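PDB 4INZ: soluble epoxide hydrolase from Bacillus megaterium, which belongs to the alpha/beta hydrolase fold family, enzymes built round a largely parallel beta sheet. Local coordinates for residues A136-H141 and H284-E289; G253-T258 and L279-H284. The protein carries 1 engineered substitution. All blocks are in the same frame, centred on the assembly; numbering follows the deposited sequence. Where two conformers were deposited one is given.

Contact 1: A136-H141 and H284-E289; sequences AFNGPH and HAPQHE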
loop_
_atom_site.group_PDB
_atom_site.type_symbol
_atom_site.label_atom_id
_atom_site.label_comp_id
_atom_site.label_asym_id
_atom_site.label_seq_id
_atom_site.Cartn_x
_atom_site.Cartn_y
_atom_site.Cartn_z
ATOM N N ALA A 136 6.569 -6.741 -0.847
ATOM C CA ALA A 136 5.186 -6.505 -0.454
ATOM C C ALA A 136 4.979 -6.743 1.036
ATOM O O ALA A 136 5.347 -7.797 1.555
ATOM C CB ALA A 136 4.261 -7.401 -1.253
ATOM N N PHE A 137 4.380 -5.758 1.705
ATOM C CA PHE A 137 3.969 -5.883 3.105
ATOM C C PHE A 137 2.484 -6.255 3.179
ATOM O O PHE A 137 1.856 -6.511 2.154
ATOM C CB PHE A 137 4.243 -4.568 3.865
ATOM C CG PHE A 137 5.704 -4.246 3.998
ATOM C CD1 PHE A 137 6.387 -4.534 5.179
ATOM C CD2 PHE A 137 6.405 -3.666 2.941
ATOM C CE1 PHE A 137 7.750 -4.246 5.303
ATOM C CE2 PHE A 137 7.766 -3.387 3.054
ATOM C CZ PHE A 137 8.440 -3.670 4.235
ATOM N N ASN A 138 1.925 -6.289 4.387
ATOM C CA ASN A 138 0.518 -6.655 4.564
ATOM C C ASN A 138 -0.398 -5.976 3.553
ATOM O O ASN A 138 -0.380 -4.758 3.426
ATOM C CB ASN A 138 0.050 -6.313 5.980
ATOM C CG ASN A 138 0.710 -7.170 7.020
ATOM O OD1 ASN A 138 0.042 -7.909 7.752
ATOM N ND2 ASN A 138 2.031 -7.107 7.075
ATOM N N GLY A 139 -1.203 -6.767 2.854
ATOM C CA GLY A 139 -2.098 -6.256 1.828
ATOM C C GLY A 139 -2.491 -7.402 0.918
ATOM O O GLY A 139 -1.976 -8.505 1.061
ATOM N N PRO A 140 -3.398 -7.150 -0.031
ATOM C CA PRO A 140 -3.956 -8.269 -0.797
ATOM C C PRO A 140 -3.143 -8.670 -2.033
ATOM O O PRO A 140 -2.866 -7.834 -2.897
ATOM C CB PRO A 140 -5.326 -7.739 -1.218
ATOM C CG PRO A 140 -5.089 -6.247 -1.392
ATOM C CD PRO A 140 -4.077 -5.874 -0.318
ATOM N N HIS A 141 -2.769 -9.947 -2.110
ATOM C CA HIS A 141 -2.305 -10.514 -3.370
ATOM C C HIS A 141 -3.539 -10.696 -4.247
ATOM O O HIS A 141 -4.572 -11.148 -3.766
ATOM C CB HIS A 141 -1.617 -11.867 -3.147
ATOM C CG HIS A 141 -1.197 -12.540 -4.417
ATOM N ND1 HIS A 141 -1.976 -13.481 -5.057
ATOM C CD2 HIS A 141 -0.084 -12.395 -5.176
ATOM C CE1 HIS A 141 -1.359 -13.891 -6.152
ATOM N NE2 HIS A 141 -0.210 -13.244 -6.249
ATOM N N HIS A 284 -0.332 -4.592 11.402
ATOM C CA HIS A 284 -0.619 -4.218 10.015
ATOM C C HIS A 284 0.537 -3.579 9.236
ATOM O O HIS A 284 0.596 -3.671 7.998
ATOM C CB HIS A 284 -1.820 -3.262 9.985
ATOM C CG HIS A 284 -2.247 -2.869 8.605
ATOM N ND1 HIS A 284 -2.771 -3.769 7.703
ATOM C CD2 HIS A 284 -2.236 -1.667 7.978
ATOM C CE1 HIS A 284 -3.060 -3.140 6.576
ATOM N NE2 HIS A 284 -2.748 -1.863 6.717
ATOM N N ALA A 285 1.436 -2.907 9.941
ATOM C CA ALA A 285 2.447 -2.078 9.274
ATOM C C ALA A 285 3.861 -2.314 9.807
ATOM O O ALA A 285 4.444 -1.453 10.480
ATOM C CB ALA A 285 2.078 -0.610 9.383
ATOM N N PRO A 286 4.429 -3.481 9.486
ATOM C CA PRO A 286 5.758 -3.852 9.983
ATOM C C PRO A 286 6.811 -2.797 9.670
ATOM O O PRO A 286 7.741 -2.627 10.446
ATOM C CB PRO A 286 6.080 -5.127 9.201
ATOM C CG PRO A 286 4.742 -5.709 8.851
ATOM C CD PRO A 286 3.855 -4.508 8.600
ATOM N N GLN A 287 6.674 -2.106 8.546
ATOM C CA GLN A 287 7.746 -1.229 8.103
ATOM C C GLN A 287 8.099 -0.146 9.125
ATOM O O GLN A 287 9.267 0.234 9.231
ATOM C CB GLN A 287 7.473 -0.647 6.705
ATOM C CG GLN A 287 6.329 0.358 6.609
ATOM C CD GLN A 287 4.988 -0.295 6.333
ATOM O OE1 GLN A 287 4.681 -1.356 6.879
ATOM N NE2 GLN A 287 4.183 0.335 5.470
ATOM N N HIS A 288 7.112 0.358 9.872
ATOM C CA HIS A 288 7.438 1.309 10.943
ATOM C C HIS A 288 7.210 0.797 12.364
ATOM O O HIS A 288 7.626 1.444 13.320
ATOM C CB HIS A 288 6.869 2.733 10.722
ATOM C CG HIS A 288 5.383 2.853 10.862
ATOM N ND1 HIS A 288 4.748 4.078 10.918
ATOM C CD2 HIS A 288 4.404 1.920 10.930
ATOM C CE1 HIS A 288 3.445 3.895 11.019
ATOM N NE2 HIS A 288 3.208 2.593 11.027
ATOM N N GLU A 289 6.597 -0.380 12.500
ATOM C CA GLU A 289 6.504 -1.037 13.806
ATOM C C GLU A 289 7.824 -1.681 14.226
ATOM O O GLU A 289 8.225 -1.592 15.397
ATOM C CB GLU A 289 5.415 -2.111 13.799
ATOM C CG GLU A 289 4.014 -1.574 13.651
ATOM C CD GLU A 289 2.968 -2.675 13.657
ATOM O OE1 GLU A 289 3.079 -3.599 14.501
ATOM O OE2 GLU A 289 2.034 -2.608 12.818
#
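Phe137 and Gln287 meet because their first torsions turn them to one another: CG of Phe137 stands anti to its carbonyl carbon (chi1 -66°), while CG of Gln287 is tucked between its own backbone N and carbonyl carbon (chi1 69°). This is the core of an alpha/beta hydrolase fold, where strand 131-137 of the sheet packs, near Phe137, against the short helix 286-289. CB of Gln287 sits over one face of the Phe137 ring, offset toward the rim, in a CH-pi contact 4.2 Å from the ring centroid. Pro286 comes instead at the edge of the same ring, near its plane, its CB 4.1 Å from CD1 of Phe137. One helix residue thus meets the face of the ring and its neighbour the edge. Val294 of helix 291-303 adds a further apolar surface against both Phe137 and Pro286, and the ring of Trp54 also meets Phe137.

One residue further on, Asn138 reaches the loop ahead of the helix. Its CB lies 3.4 Å from the carbonyl O of His284. The imidazole of His284 approaches Asn138 CB obliquely, with ND1 4.2 Å away, but the polar partner of that nitrogen is Asp256. The helix itself is tied back to its start: Ala285, its N-cap, gives its N-H to Glu289 OE2 (3.0 Å, from above the carboxylate plane), and Ala285 O accepts from both His288 N and Glu289 N. The Gln287 chain bends at chi2, and its amide plane is turned 35° from that of the Phe137 ring. The buried OE1 of Gln287 has no polar partner in the model and lies 4.0 Å from Phe137 CD1.

Contact 2: G253-T258 and L279-H284; sequences GNQDPT and LAEASH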
loop_
_atom_site.group_PDB
_atom_site.type_symbol
_atom_site.label_atom_id
_atom_site.label_comp_id
_atom_site.label_asym_id
_atom_site.label_seq_id
_atom_site.Cartn_x
_atom_site.Cartn_y
_atom_site.Cartn_z
ATOM N N GLY A 253 3.216 -8.825 8.934
ATOM C CA GLY A 253 2.957 -8.781 10.361
ATOM C C GLY A 253 1.846 -9.750 10.712
ATOM O O GLY A 253 0.716 -9.591 10.245
ATOM N N ASN A 254 2.147 -10.756 11.530
ATOM C CA ASN A 254 1.149 -11.783 11.828
ATOM C C ASN A 254 -0.088 -11.295 12.581
ATOM O O ASN A 254 -1.154 -11.913 12.485
ATOM C CB ASN A 254 1.780 -12.958 12.586
ATOM C CG ASN A 254 2.600 -13.852 11.689
ATOM O OD1 ASN A 254 2.489 -13.779 10.467
ATOM N ND2 ASN A 254 3.423 -14.714 12.291
ATOM N N GLN A 255 0.050 -10.213 13.343
ATOM C CA GLN A 255 -1.039 -9.766 14.217
ATOM C C GLN A 255 -2.042 -8.853 13.512
ATOM O O GLN A 255 -2.999 -8.371 14.128
ATOM C CB GLN A 255 -0.484 -9.073 15.464
ATOM C CG GLN A 255 0.468 -9.925 16.274
ATOM C CD GLN A 255 1.242 -9.103 17.288
ATOM O OE1 GLN A 255 1.453 -7.901 17.101
ATOM N NE2 GLN A 255 1.671 -9.745 18.369
ATOM N N ASP A 256 -1.825 -8.623 12.220
ATOM C CA ASP A 256 -2.701 -7.765 11.427
ATOM C C ASP A 256 -4.164 -8.197 11.529
ATOM O O ASP A 256 -4.505 -9.308 11.147
ATOM C CB ASP A 256 -2.264 -7.828 9.970
ATOM C CG ASP A 256 -2.958 -6.804 9.103
ATOM O OD1 ASP A 256 -3.863 -6.088 9.586
ATOM O OD2 ASP A 256 -2.599 -6.731 7.917
ATOM N N PRO A 257 -5.040 -7.308 12.022
ATOM C CA PRO A 257 -6.464 -7.654 12.131
ATOM C C PRO A 257 -7.226 -7.533 10.810
ATOM O O PRO A 257 -8.370 -7.981 10.728
ATOM C CB PRO A 257 -6.992 -6.613 13.119
ATOM C CG PRO A 257 -6.116 -5.423 12.895
ATOM C CD PRO A 257 -4.743 -5.986 12.604
ATOM N N THR A 258 -6.604 -6.955 9.788
ATOM C CA THR A 258 -7.276 -6.693 8.517
ATOM C C THR A 258 -6.994 -7.754 7.454
ATOM O O THR A 258 -7.829 -8.029 6.597
ATOM C CB THR A 258 -6.860 -5.322 7.963
ATOM O OG1 THR A 258 -7.189 -4.304 8.917
ATOM C CG2 THR A 258 -7.577 -5.039 6.659
ATOM N N LEU A 279 6.528 -11.626 10.812
ATOM C CA LEU A 279 6.877 -11.067 12.111
ATOM C C LEU A 279 5.800 -11.411 13.126
ATOM O O LEU A 279 4.649 -11.015 12.971
ATOM C CB LEU A 279 7.028 -9.546 12.024
ATOM C CG LEU A 279 8.127 -9.016 11.108
ATOM C CD1 LEU A 279 7.656 -8.934 9.667
ATOM C CD2 LEU A 279 8.569 -7.648 11.591
ATOM N N ALA A 280 6.176 -12.147 14.166
ATOM C CA ALA A 280 5.223 -12.528 15.197
ATOM C C ALA A 280 4.745 -11.327 16.015
ATOM O O ALA A 280 3.612 -11.309 16.496
ATOM C CB ALA A 280 5.820 -13.597 16.115
ATOM N N GLU A 281 5.602 -10.324 16.161
ATOM C CA GLU A 281 5.302 -9.200 17.046
ATOM C C GLU A 281 4.961 -7.907 16.303
ATOM O O GLU A 281 5.077 -6.812 16.860
ATOM C CB GLU A 281 6.463 -8.953 18.018
ATOM C CG GLU A 281 6.883 -10.180 18.817
ATOM C CD GLU A 281 5.842 -10.597 19.839
ATOM O OE1 GLU A 281 4.830 -9.875 19.986
ATOM O OE2 GLU A 281 6.037 -11.640 20.497
ATOM N N ALA A 282 4.543 -8.031 15.047
ATOM C CA ALA A 282 4.080 -6.863 14.308
ATOM C C ALA A 282 2.677 -7.070 13.782
ATOM O O ALA A 282 2.259 -8.197 13.495
ATOM C CB ALA A 282 5.008 -6.534 13.179
ATOM N N SER A 283 1.964 -5.964 13.638
ATOM C CA SER A 283 0.595 -5.984 13.166
ATOM C C SER A 283 0.567 -5.516 11.714
ATOM O O SER A 283 1.364 -5.967 10.897
ATOM C CB SER A 283 -0.277 -5.098 14.061
ATOM O OG SER A 283 -1.653 -5.236 13.744
ATOM N N HIS A 284 -0.332 -4.592 11.402
ATOM C CA HIS A 284 -0.619 -4.218 10.015
ATOM C C HIS A 284 0.537 -3.579 9.236
ATOM O O HIS A 284 0.596 -3.671 7.998
ATOM C CB HIS A 284 -1.820 -3.262 9.985
ATOM C CG HIS A 284 -2.247 -2.869 8.605
ATOM N ND1 HIS A 284 -2.771 -3.769 7.703
ATOM C CD2 HIS A 284 -2.236 -1.667 7.978
ATOM C CE1 HIS A 284 -3.060 -3.140 6.576
ATOM N NE2 HIS A 284 -2.748 -1.863 6.717
#
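Asn254 and Leu279 are joined by the straightest bond of this contact, from Asn254 N to Leu279 O (2.9 Å, 171° at the hydrogen), which carries the parallel pairing of two adjacent strands as far as their ends. Beyond it the backbones stay close. Gln255 N donates to Ala282 O at 3.0 Å, and Gly253, having no side chain, lets its CA lie against Ser283 O in a CA-H...O contact of 3.3 Å. Ser283 OG adds a weak bond of 3.4 Å to Gln255 O. In the alpha/beta hydrolase fold, the loops after the last two strands commonly bring an acid and a histidine together, and Asp256 and His284 fit that pattern. With CG of Asp256 anti to its backbone N (chi1 -171°), the carboxylate runs alongside the His284 side chain. ND1 donates to Asp256 OD2 at 3.0 Å, with the oxygen close to the imidazole plane but the nitrogen above the carboxylate plane. The other oxygen, Asp256 OD1, takes the N-H of Thr258 at 2.9 Å in an Asx turn, which helps fix the rotation of the carboxylate. Bonding is looser toward solvent, where the exposed Gln255 side chain extends across the 279-282 turn. Its amide passes close to Ala280 O without a hydrogen bond, and Gln255 NE2 lies 3.6 Å from Glu281 OE1, the amide and carboxylate planes nearly perpendicular.

The centres of contacts 1 and 2 are about 8 Å apart, and His284 belongs to both. Along the chain the order is 136-141, 253-258, 279-284 and 284-289, so contact 2 is nested within the loop closed by contact 1. Strands 131-137, 248-253 and 274-279 are neighbours in the one sheet, and both contacts gather at the ends where these strands run into their loops. Contact 1 lies deeper in the chain, against helices 286-289 and 291-303, whereas contact 2 reaches the surface. Glu289 OE1 and Ser283 N probably form a hydrogen bond between them, which ties the residue before His284 to the helix after it.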